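Local coordinates for protein exotoxin 3 (Staphylococcus aureus, PDB 2Z8L) that binds the sialylated glycan sialyl Lewis X through a pocket in its beta-grasp domain, as a superantigen-like member of the staphylococcal/streptococcal toxin family, at residues D157-K169 and G175-Q187. Sequence-based numbering, arbitrary orientation.
Unlike the reference sequence in segment 157-169: Asp165 (reference Ala). With SIA (N-acetyl-alpha-neuraminic acid), chain B; FUC (alpha-L-fucopyranose), chain C; GAL (beta-D-galactopyranose), chain D; NAG (2-acetamido-2-deoxy-beta-D-glucopyranose), chain E.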
ATOM      1  N   ASP A 157       9.261   0.895 -16.868  1.00 14.75           N
ATOM      2  CA  ASP A 157      10.685   0.993 -16.658  1.00 15.19           C
ATOM      3  C   ASP A 157      11.062   1.823 -15.420  1.00 14.13           C
ATOM      4  O   ASP A 157      12.153   2.365 -15.345  1.00 15.37           O
ATOM      5  CB  ASP A 157      11.384   1.595 -17.888  1.00 16.45           C
ATOM      6  CG  ASP A 157      11.316   0.698 -19.133  1.00 22.63           C
ATOM      7  OD1 ASP A 157      11.314  -0.552 -18.988  1.00 30.46           O
ATOM      8  OD2 ASP A 157      11.340   1.253 -20.262  1.00 32.12           O
ATOM      9  N   LEU A 158      10.190   1.893 -14.425  1.00 12.53           N
ATOM     10  CA  LEU A 158      10.623   2.482 -13.157  1.00 12.35           C
ATOM     11  C   LEU A 158      11.852   1.743 -12.579  1.00 12.46           C
ATOM     12  O   LEU A 158      11.887   0.507 -12.516  1.00 14.88           O
ATOM     13  CB  LEU A 158       9.483   2.488 -12.140  1.00 11.25           C
ATOM     14  CG  LEU A 158       9.782   3.194 -10.818  1.00 12.99           C
ATOM     15  CD1 LEU A 158      10.069   4.682 -10.888  1.00 13.62           C
ATOM     16  CD2 LEU A 158       8.641   2.964  -9.894  1.00 11.80           C
ATOM     17  N   TYR A 159      12.833   2.529 -12.163  1.00 13.21           N
ATOM     18  CA  TYR A 159      14.108   2.094 -11.576  1.00 13.51           C
ATOM     19  C   TYR A 159      15.082   1.514 -12.587  1.00 14.53           C
ATOM     20  O   TYR A 159      16.083   0.944 -12.190  1.00 15.81           O
ATOM     21  CB  TYR A 159      13.940   1.192 -10.352  1.00 13.01           C
ATOM     22  CG  TYR A 159      13.089   1.816  -9.269  1.00 13.31           C
ATOM     23  CD1 TYR A 159      13.318   3.130  -8.831  1.00 14.60           C
ATOM     24  CD2 TYR A 159      12.066   1.103  -8.675  1.00 13.58           C
ATOM     25  CE1 TYR A 159      12.484   3.707  -7.822  1.00 15.11           C
ATOM     26  CE2 TYR A 159      11.250   1.656  -7.680  1.00 12.79           C
ATOM     27  CZ  TYR A 159      11.493   2.953  -7.241  1.00 14.32           C
ATOM     28  OH  TYR A 159      10.754   3.584  -6.272  1.00 13.89           O
ATOM     29  N   LYS A 160      14.848   1.727 -13.880  1.00 14.90           N
ATOM     30  CA  LYS A 160      15.899   1.425 -14.864  1.00 16.55           C
ATOM     31  C   LYS A 160      16.867   2.622 -14.991  1.00 16.43           C
ATOM     32  O   LYS A 160      18.026   2.504 -15.492  1.00 17.85           O
ATOM     33  CB  LYS A 160      15.272   1.057 -16.187  1.00 17.50           C
ATOM     34  CG  LYS A 160      14.579  -0.305 -16.147  1.00 21.52           C
ATOM     35  CD  LYS A 160      14.411  -0.907 -17.540  1.00 22.10           C
ATOM     36  CE  LYS A 160      13.379  -2.041 -17.579  1.00 25.79           C
ATOM     37  NZ  LYS A 160      13.000  -2.328 -19.005  1.00 28.39           N
ATOM     38  N   LYS A 161      16.388   3.778 -14.572  1.00 16.97           N
ATOM     39  CA  LYS A 161      17.159   4.978 -14.400  1.00 17.01           C
ATOM     40  C   LYS A 161      16.977   5.405 -12.959  1.00 16.46           C
ATOM     41  O   LYS A 161      15.985   5.036 -12.337  1.00 15.02           O
ATOM     42  CB  LYS A 161      16.645   6.077 -15.338  1.00 17.88           C
ATOM     43  CG  LYS A 161      16.924   5.805 -16.805  1.00 19.93           C
ATOM     44  CD  LYS A 161      16.652   7.038 -17.659  1.00 22.05           C
ATOM     45  CE  LYS A 161      16.900   6.778 -19.160  1.00 25.22           C
ATOM     46  NZ  LYS A 161      18.237   6.268 -19.468  1.00 29.93           N
ATOM     47  N   PHE A 162      17.911   6.201 -12.452  1.00 15.69           N
ATOM     48  CA  PHE A 162      17.773   6.744 -11.110  1.00 15.21           C
ATOM     49  C   PHE A 162      16.555   7.665 -11.064  1.00 14.83           C
ATOM     50  O   PHE A 162      16.363   8.485 -11.965  1.00 15.02           O
ATOM     51  CB  PHE A 162      19.030   7.479 -10.668  1.00 15.88           C
ATOM     52  CG  PHE A 162      20.088   6.544 -10.173  1.00 16.71           C
ATOM     53  CD1 PHE A 162      20.154   6.226  -8.836  1.00 17.70           C
ATOM     54  CD2 PHE A 162      20.915   5.910 -11.044  1.00 19.12           C
ATOM     55  CE1 PHE A 162      21.106   5.316  -8.375  1.00 18.83           C
ATOM     56  CE2 PHE A 162      21.892   5.024 -10.591  1.00 18.92           C
ATOM     57  CZ  PHE A 162      21.959   4.725  -9.270  1.00 18.06           C
ATOM     58  N   PRO A 163      15.719   7.490 -10.048  1.00 14.06           N
ATOM     59  CA  PRO A 163      14.439   8.216 -10.016  1.00 14.45           C
ATOM     60  C   PRO A 163      14.451   9.697  -9.697  1.00 15.60           C
ATOM     61  O   PRO A 163      13.473  10.399 -10.007  1.00 14.68           O
ATOM     62  CB  PRO A 163      13.670   7.479  -8.908  1.00 15.18           C
ATOM     63  CG  PRO A 163      14.727   6.907  -8.028  1.00 14.18           C
ATOM     64  CD  PRO A 163      15.813   6.510  -8.947  1.00 14.10           C
ATOM     65  N   LYS A 164      15.525  10.184  -9.076  1.00 15.35           N
ATOM     66  CA  LYS A 164      15.618  11.599  -8.732  1.00 16.70           C
ATOM     67  C   LYS A 164      14.347  12.062  -8.027  1.00 15.68           C
ATOM     68  O   LYS A 164      13.940  11.428  -7.053  1.00 16.64           O
ATOM     69  CB  LYS A 164      15.998  12.412  -9.963  1.00 16.65           C
ATOM     70  CG  LYS A 164      17.353  12.022 -10.489  1.00 20.15           C
ATOM     71  CD  LYS A 164      17.733  12.784 -11.732  1.00 21.07           C
ATOM     72  CE  LYS A 164      19.177  12.515 -12.084  1.00 24.65           C
ATOM     73  NZ  LYS A 164      19.500  12.847 -13.519  1.00 27.30           N
ATOM     74  N   ASP A 165      13.714  13.116  -8.524  1.00 15.80           N
ATOM     75  CA  ASP A 165      12.542  13.762  -7.918  1.00 17.35           C
ATOM     76  C   ASP A 165      11.186  13.143  -8.311  1.00 15.83           C
ATOM     77  O   ASP A 165      10.114  13.761  -8.013  1.00 16.76           O
ATOM     78  CB  ASP A 165      12.514  15.208  -8.411  1.00 20.13           C
ATOM     79  CG  ASP A 165      12.449  15.307  -9.965  1.00 25.59           C
ATOM     80  OD1 ASP A 165      13.284  14.679 -10.670  1.00 33.66           O
ATOM     81  OD2 ASP A 165      11.558  16.010 -10.508  1.00 36.70           O
ATOM     82  N   SER A 166      11.215  11.990  -8.981  1.00 14.32           N
ATOM     83  CA  SER A 166      10.024  11.296  -9.482  1.00 14.33           C
ATOM     84  C   SER A 166       9.042  11.086  -8.328  1.00 13.05           C
ATOM     85  O   SER A 166       9.449  10.736  -7.214  1.00 11.46           O
ATOM     86  CB  SER A 166      10.410   9.909 -10.098  1.00 15.33           C
ATOM     87  OG  SER A 166      11.099  10.077 -11.335  1.00 20.62           O
ATOM     88  N   LYS A 167       7.753  11.199  -8.605  1.00 12.05           N
ATOM     89  CA  LYS A 167       6.728  10.979  -7.557  1.00 12.82           C
ATOM     90  C   LYS A 167       5.435  10.424  -8.157  1.00 13.04           C
ATOM     91  O   LYS A 167       5.175  10.576  -9.344  1.00 12.48           O
ATOM     92  CB  LYS A 167       6.325  12.260  -6.810  1.00 15.09           C
ATOM     93  CG  LYS A 167       7.405  13.100  -6.171  1.00 20.39           C
ATOM     94  CD  LYS A 167       6.939  14.526  -5.937  1.00 20.47           C
ATOM     95  CE  LYS A 167       8.020  15.462  -5.260  1.00 26.05           C
ATOM     96  NZ  LYS A 167       9.426  15.113  -5.629  1.00 27.82           N
ATOM     97  N   ILE A 168       4.650   9.794  -7.287  1.00 11.94           N
ATOM     98  CA  ILE A 168       3.247   9.459  -7.543  1.00 12.72           C
ATOM     99  C   ILE A 168       2.403  10.394  -6.665  1.00 14.31           C
ATOM    100  O   ILE A 168       2.801  10.682  -5.532  1.00 12.54           O
ATOM    101  CB  ILE A 168       2.956   7.993  -7.192  1.00 13.18           C
ATOM    102  CG1 ILE A 168       3.673   7.039  -8.118  1.00 14.33           C
ATOM    103  CG2 ILE A 168       1.438   7.734  -7.268  1.00 15.88           C
ATOM    104  CD1 ILE A 168       3.632   5.629  -7.536  1.00 15.84           C
ATOM    105  N   LYS A 169       1.320  10.913  -7.212  1.00 14.65           N
ATOM    106  CA  LYS A 169       0.371  11.756  -6.466  1.00 15.41           C
ATOM    107  C   LYS A 169      -1.003  11.132  -6.652  1.00 15.59           C
ATOM    108  O   LYS A 169      -1.436  10.887  -7.767  1.00 15.32           O
ATOM    109  CB  LYS A 169       0.411  13.165  -6.960  1.00 16.94           C
ATOM    110  CG  LYS A 169      -0.431  14.148  -6.247  1.00 19.92           C
ATOM    111  CD  LYS A 169      -0.152  15.530  -6.732  1.00 20.67           C
ATOM    112  CE  LYS A 169      -1.349  16.437  -6.581  1.00 26.27           C
ATOM    113  NZ  LYS A 169      -1.059  17.847  -6.949  1.00 28.37           N
ATOM    114  N   GLY A 175     -10.041  17.387  -3.415  1.00 17.03           N
ATOM    115  CA  GLY A 175      -8.812  18.124  -3.713  1.00 17.73           C
ATOM    116  C   GLY A 175      -7.618  17.794  -2.827  1.00 17.09           C
ATOM    117  O   GLY A 175      -6.474  18.224  -3.099  1.00 17.56           O
ATOM    118  N   GLY A 176      -7.855  17.019  -1.778  1.00 16.63           N
ATOM    119  CA  GLY A 176      -6.761  16.543  -0.941  1.00 15.97           C
ATOM    120  C   GLY A 176      -5.907  15.598  -1.778  1.00 16.09           C
ATOM    121  O   GLY A 176      -6.370  15.016  -2.781  1.00 15.20           O
ATOM    122  N   TYR A 177      -4.653  15.470  -1.399  1.00 14.10           N
ATOM    123  CA  TYR A 177      -3.745  14.555  -2.135  1.00 13.21           C
ATOM    124  C   TYR A 177      -2.731  13.904  -1.254  1.00 13.35           C
ATOM    125  O   TYR A 177      -2.450  14.334  -0.127  1.00 12.71           O
ATOM    126  CB  TYR A 177      -3.010  15.276  -3.271  1.00 15.37           C
ATOM    127  CG  TYR A 177      -2.144  16.439  -2.814  1.00 16.51           C
ATOM    128  CD1 TYR A 177      -0.836  16.229  -2.436  1.00 19.81           C
ATOM    129  CD2 TYR A 177      -2.629  17.746  -2.799  1.00 20.82           C
ATOM    130  CE1 TYR A 177      -0.024  17.268  -2.025  1.00 19.76           C
ATOM    131  CE2 TYR A 177      -1.800  18.817  -2.392  1.00 22.77           C
ATOM    132  CZ  TYR A 177      -0.503  18.550  -2.003  1.00 21.57           C
ATOM    133  OH  TYR A 177       0.351  19.563  -1.588  1.00 24.19           O
ATOM    134  N   TYR A 178      -2.170  12.817  -1.785  1.00 10.84           N
ATOM    135  CA  TYR A 178      -1.128  12.060  -1.098  1.00 10.93           C
ATOM    136  C   TYR A 178       0.035  11.846  -2.077  1.00 11.58           C
ATOM    137  O   TYR A 178      -0.198  11.478  -3.220  1.00 15.26           O
ATOM    138  CB  TYR A 178      -1.690  10.740  -0.645  1.00 11.55           C
ATOM    139  CG  TYR A 178      -2.915  10.936   0.247  1.00 11.05           C
ATOM    140  CD1 TYR A 178      -2.787  11.070   1.593  1.00 12.92           C
ATOM    141  CD2 TYR A 178      -4.168  10.983  -0.302  1.00 12.42           C
ATOM    142  CE1 TYR A 178      -3.886  11.224   2.403  1.00 15.02           C
ATOM    143  CE2 TYR A 178      -5.295  11.174   0.484  1.00 13.79           C
ATOM    144  CZ  TYR A 178      -5.132  11.299   1.846  1.00 14.59           C
ATOM    145  OH  TYR A 178      -6.246  11.447   2.646  1.00 17.38           O
ATOM    146  N   THR A 179       1.263  12.017  -1.605  1.00 12.08           N
ATOM    147  CA  THR A 179       2.436  11.992  -2.457  1.00 11.57           C
ATOM    148  C   THR A 179       3.350  10.854  -2.003  1.00 12.11           C
ATOM    149  O   THR A 179       3.618  10.719  -0.787  1.00 13.25           O
ATOM    150  CB  THR A 179       3.273  13.280  -2.337  1.00 13.88           C
ATOM    151  OG1 THR A 179       2.445  14.373  -2.672  1.00 16.93           O
ATOM    152  CG2 THR A 179       4.425  13.259  -3.338  1.00 15.84           C
ATOM    153  N   PHE A 180       3.835  10.105  -2.989  1.00 10.81           N
ATOM    154  CA  PHE A 180       4.822   8.991  -2.803  1.00 10.23           C
ATOM    155  C   PHE A 180       6.072   9.354  -3.517  1.00 10.40           C
ATOM    156  O   PHE A 180       6.086   9.407  -4.749  1.00 11.65           O
ATOM    157  CB  PHE A 180       4.343   7.592  -3.290  1.00 12.50           C
ATOM    158  CG  PHE A 180       2.972   7.197  -2.770  1.00 13.17           C
ATOM    159  CD1 PHE A 180       2.653   7.404  -1.476  1.00 16.04           C
ATOM    160  CD2 PHE A 180       2.069   6.535  -3.605  1.00 16.63           C
ATOM    161  CE1 PHE A 180       1.380   7.032  -0.980  1.00 14.61           C
ATOM    162  CE2 PHE A 180       0.833   6.151  -3.142  1.00 18.26           C
ATOM    163  CZ  PHE A 180       0.505   6.406  -1.800  1.00 18.16           C
ATOM    164  N   GLU A 181       7.135   9.705  -2.788  1.00 10.22           N
ATOM    165  CA  GLU A 181       8.410  10.026  -3.429  1.00 11.26           C
ATOM    166  C   GLU A 181       9.071   8.729  -3.870  1.00 11.51           C
ATOM    167  O   GLU A 181       9.354   7.831  -3.040  1.00 12.40           O
ATOM    168  CB  GLU A 181       9.335  10.733  -2.454  1.00 12.21           C
ATOM    169  CG  GLU A 181       8.850  12.039  -1.893  1.00 16.47           C
ATOM    170  CD  GLU A 181       9.879  12.565  -0.845  1.00 19.87           C
ATOM    171  OE1 GLU A 181      10.917  13.072  -1.294  1.00 23.36           O
ATOM    172  OE2 GLU A 181       9.700  12.405   0.392  1.00 20.80           O
ATOM    173  N   LEU A 182       9.400   8.614  -5.155  1.00 10.66           N
ATOM    174  CA  LEU A 182       9.900   7.315  -5.687  1.00 11.03           C
ATOM    175  C   LEU A 182      11.370   7.014  -5.427  1.00 11.62           C
ATOM    176  O   LEU A 182      11.799   5.880  -5.670  1.00 12.61           O
ATOM    177  CB  LEU A 182       9.595   7.198  -7.172  1.00 11.80           C
ATOM    178  CG  LEU A 182       8.115   7.289  -7.494  1.00 10.60           C
ATOM    179  CD1 LEU A 182       7.868   7.254  -8.954  1.00 16.10           C
ATOM    180  CD2 LEU A 182       7.309   6.171  -6.800  1.00 14.86           C
ATOM    181  N   ASN A 183      12.127   7.982  -4.897  1.00 11.37           N
ATOM    182  CA  ASN A 183      13.540   7.731  -4.625  1.00 12.83           C
ATOM    183  C   ASN A 183      13.799   6.990  -3.326  1.00 12.93           C
ATOM    184  O   ASN A 183      14.986   6.727  -2.966  1.00 12.24           O
ATOM    185  CB  ASN A 183      14.363   9.009  -4.694  1.00 13.09           C
ATOM    186  CG  ASN A 183      14.045  10.016  -3.610  1.00 17.73           C
ATOM    187  OD1 ASN A 183      13.206   9.830  -2.745  1.00 17.70           O
ATOM    188  ND2 ASN A 183      14.765  11.123  -3.670  1.00 21.89           N
ATOM    189  N   LYS A 184      12.739   6.663  -2.598  1.00 12.10           N
ATOM    190  CA  LYS A 184      12.875   5.851  -1.383  1.00 13.89           C
ATOM    191  C   LYS A 184      11.629   5.067  -1.103  1.00 12.98           C
ATOM    192  O   LYS A 184      10.574   5.343  -1.664  1.00 11.80           O
ATOM    193  CB  LYS A 184      13.240   6.738  -0.220  1.00 13.86           C
ATOM    194  CG  LYS A 184      12.230   7.799   0.128  1.00 16.33           C
ATOM    195  CD  LYS A 184      12.771   8.676   1.236  1.00 18.99           C
ATOM    196  CE  LYS A 184      11.696   9.608   1.775  1.00 20.37           C
ATOM    197  NZ  LYS A 184      12.368  10.530   2.786  1.00 22.58           N
ATOM    198  N   LYS A 185      11.724   4.083  -0.211  1.00 13.82           N
ATOM    199  CA  LYS A 185      10.573   3.335   0.215  1.00 14.52           C
ATOM    200  C   LYS A 185       9.548   4.283   0.904  1.00 14.03           C
ATOM    201  O   LYS A 185       9.932   5.330   1.479  1.00 13.33           O
ATOM    202  CB  LYS A 185      11.061   2.234   1.170  1.00 16.88           C
ATOM    203  CG  LYS A 185      10.109   1.164   1.411  1.00 22.68           C
ATOM    204  CD  LYS A 185      10.674   0.119   2.390  1.00 22.39           C
ATOM    205  CE  LYS A 185      11.866  -0.584   1.913  1.00 27.23           C
ATOM    206  NZ  LYS A 185      12.148  -1.711   2.952  1.00 30.17           N
ATOM    207  N   LEU A 186       8.272   3.932   0.829  1.00 12.39           N
ATOM    208  CA  LEU A 186       7.261   4.626   1.642  1.00 13.02           C
ATOM    209  C   LEU A 186       7.677   4.575   3.106  1.00 13.03           C
ATOM    210  O   LEU A 186       8.142   3.501   3.577  1.00 14.35           O
ATOM    211  CB  LEU A 186       5.886   3.981   1.508  1.00 13.05           C
ATOM    212  CG  LEU A 186       4.734   4.613   2.287  1.00 12.62           C
ATOM    213  CD1 LEU A 186       4.501   6.013   1.751  1.00 14.17           C
ATOM    214  CD2 LEU A 186       3.454   3.797   2.072  1.00 13.78           C
ATOM    215  N   GLN A 187       7.536   5.696   3.828  1.00 12.90           N
ATOM    216  CA  GLN A 187       7.975   5.753   5.230  1.00 14.11           C
ATOM    217  C   GLN A 187       7.128   4.819   6.068  1.00 14.63           C
ATOM    218  O   GLN A 187       5.912   4.825   5.941  1.00 13.75           O
ATOM    219  CB  GLN A 187       7.848   7.161   5.755  1.00 13.00           C
ATOM    220  CG  GLN A 187       8.700   8.198   5.002  1.00 13.72           C
ATOM    221  CD  GLN A 187       7.906   8.994   3.959  1.00 12.53           C
ATOM    222  OE1 GLN A 187       7.096   8.419   3.202  1.00 12.87           O
ATOM    223  NE2 GLN A 187       8.116  10.325   3.920  1.00 15.98           N
TER
HETATM  224  C1  SIA B   3       1.535  14.649   0.860  1.00 33.07           C
HETATM  225  C2  SIA B   3       1.442  15.389   2.198  1.00 28.85           C
HETATM  226  C3  SIA B   3       0.673  16.705   2.074  1.00 31.82           C
HETATM  227  C4  SIA B   3      -0.816  16.457   1.856  1.00 31.00           C
HETATM  228  C5  SIA B   3      -1.414  15.535   2.934  1.00 31.42           C
HETATM  229  C6  SIA B   3      -0.562  14.260   2.980  1.00 27.31           C
HETATM  230  C7  SIA B   3      -0.954  13.229   4.031  1.00 29.38           C
HETATM  231  C8  SIA B   3       0.103  12.118   4.136  1.00 28.23           C
HETATM  232  C9  SIA B   3      -0.321  10.902   4.923  1.00 29.39           C
HETATM  233  C10 SIA B   3      -3.838  15.351   3.330  1.00 35.62           C
HETATM  234  C11 SIA B   3      -5.166  14.941   2.751  1.00 34.77           C
HETATM  235  N5  SIA B   3      -2.787  15.206   2.537  1.00 29.23           N
HETATM  236  O1A SIA B   3       1.515  13.401   0.945  1.00 29.40           O
HETATM  237  O1B SIA B   3       1.674  15.257  -0.232  1.00 34.10           O
HETATM  238  O4  SIA B   3      -1.527  17.736   1.771  1.00 33.93           O
HETATM  239  O6  SIA B   3       0.794  14.650   3.237  1.00 29.43           O
HETATM  240  O7  SIA B   3      -1.015  13.847   5.317  1.00 30.26           O
HETATM  241  O8  SIA B   3       0.437  11.767   2.780  1.00 29.41           O
HETATM  242  O9  SIA B   3       0.726   9.934   5.079  1.00 30.37           O
HETATM  243  O10 SIA B   3      -3.688  15.767   4.477  1.00 37.55           O
HETATM  244  C1  FUC C   4       9.495  13.613   5.971  1.00 38.46           C
HETATM  245  C2  FUC C   4      10.500  13.165   4.902  1.00 39.81           C
HETATM  246  C3  FUC C   4       9.998  13.495   3.507  1.00 42.15           C
HETATM  247  C4  FUC C   4       9.579  14.956   3.436  1.00 42.63           C
HETATM  248  C5  FUC C   4       8.611  15.294   4.575  1.00 42.14           C
HETATM  249  C6  FUC C   4       8.124  16.731   4.593  1.00 44.11           C
HETATM  250  O2  FUC C   4      10.781  11.781   4.990  1.00 39.87           O
HETATM  251  O3  FUC C   4      11.010  13.163   2.552  1.00 43.88           O
HETATM  252  O4  FUC C   4      10.760  15.700   3.599  1.00 44.18           O
HETATM  253  O5  FUC C   4       9.192  14.981   5.822  1.00 40.44           O
HETATM  254  C1  GAL D   2       5.146  13.568   4.535  1.00 30.65           C
HETATM  255  C2  GAL D   2       4.362  14.842   4.274  1.00 34.03           C
HETATM  256  C3  GAL D   2       3.618  14.638   2.958  1.00 33.69           C
HETATM  257  C4  GAL D   2       4.620  14.317   1.843  1.00 31.94           C
HETATM  258  C5  GAL D   2       5.478  13.099   2.203  1.00 28.89           C
HETATM  259  C6  GAL D   2       6.521  12.780   1.155  1.00 27.24           C
HETATM  260  O2  GAL D   2       3.437  14.994   5.350  1.00 34.23           O
HETATM  261  O3  GAL D   2       2.779  15.750   2.617  1.00 35.12           O
HETATM  262  O4  GAL D   2       5.452  15.438   1.665  1.00 35.88           O
HETATM  263  O5  GAL D   2       6.094  13.323   3.488  1.00 29.34           O
HETATM  264  O6  GAL D   2       7.381  11.709   1.512  1.00 28.72           O
HETATM  265  C1  NAG E   1       6.735  11.175   9.002  1.00 39.94           C
HETATM  266  C2  NAG E   1       7.803  11.389   7.904  1.00 36.95           C
HETATM  267  C3  NAG E   1       7.479  12.566   6.991  1.00 34.13           C
HETATM  268  C4  NAG E   1       6.036  12.485   6.494  1.00 33.59           C
HETATM  269  C5  NAG E   1       5.133  12.280   7.716  1.00 35.44           C
HETATM  270  C6  NAG E   1       3.628  12.228   7.487  1.00 41.48           C
HETATM  271  C7  NAG E   1      10.074  10.634   8.465  1.00 41.30           C
HETATM  272  C8  NAG E   1      11.384  11.068   9.094  1.00 40.21           C
HETATM  273  N2  NAG E   1       9.127  11.568   8.455  1.00 37.40           N
HETATM  274  O1  NAG E   1       7.028  10.010   9.766  1.00 41.71           O
HETATM  275  O3  NAG E   1       8.415  12.649   5.902  1.00 34.36           O
HETATM  276  O4  NAG E   1       5.782  13.722   5.828  1.00 33.33           O
HETATM  277  O5  NAG E   1       5.468  11.045   8.348  1.00 39.54           O
HETATM  278  O6  NAG E   1       3.294  11.362   6.443  1.00 44.65           O
HETATM  279  O7  NAG E   1       9.945   9.499   7.992  1.00 40.96           O
HETATM  280  O   HOH W   1      11.666  10.945  -5.618  1.00 28.52           O
HETATM  281  O   HOH W   2      11.317  13.385  -3.940  1.00 34.90           O
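Leu182 fills the apolar centre where 157-169 and 175-187 meet in an antiparallel beta hairpin of the beta-grasp domain, 177-181 being an edge strand of its five-stranded sheet. Its CD1 methyl touches both Leu158 CD1 and Ser166 CB, while Leu182 CD2 lies 3.8 Å from Ile168 CD1, the two side chains crossing at about a right angle. The CG2 of Ile168, anti to its backbone N, lies 3.9 Å from Phe180 CD2 on the sheet face covered by helix 141-155. Ile168 and Phe180 form a hydrogen-bonded pair, joined by N-H...O bonds in both directions, and Leu182 N continues the pattern to Ser166 O (3.0 Å). In the loop before strand 167-169, Tyr159 OH lies 2.6 Å from Leu182 O, donating in the carbonyl plane to a lone pair; Leu158 CG covers the centre of one ring face, and Arg149 also bonds the hydroxyl.

On the other face, Lys169 runs extended across Tyr177, placing NZ 4.6 Å from the ring centroid in a cation-pi contact, with sialic acid O4 over the opposite face. Thr179 turns CG2 to Lys167 CD and grips the sialic acid carboxylate through N and OG1. Farther along, one water bridges Lys167 NZ and Glu181 OE1, leaving OE2 to accept from both galactose O6 (2.7 Å) and fucose O3 (2.6 Å).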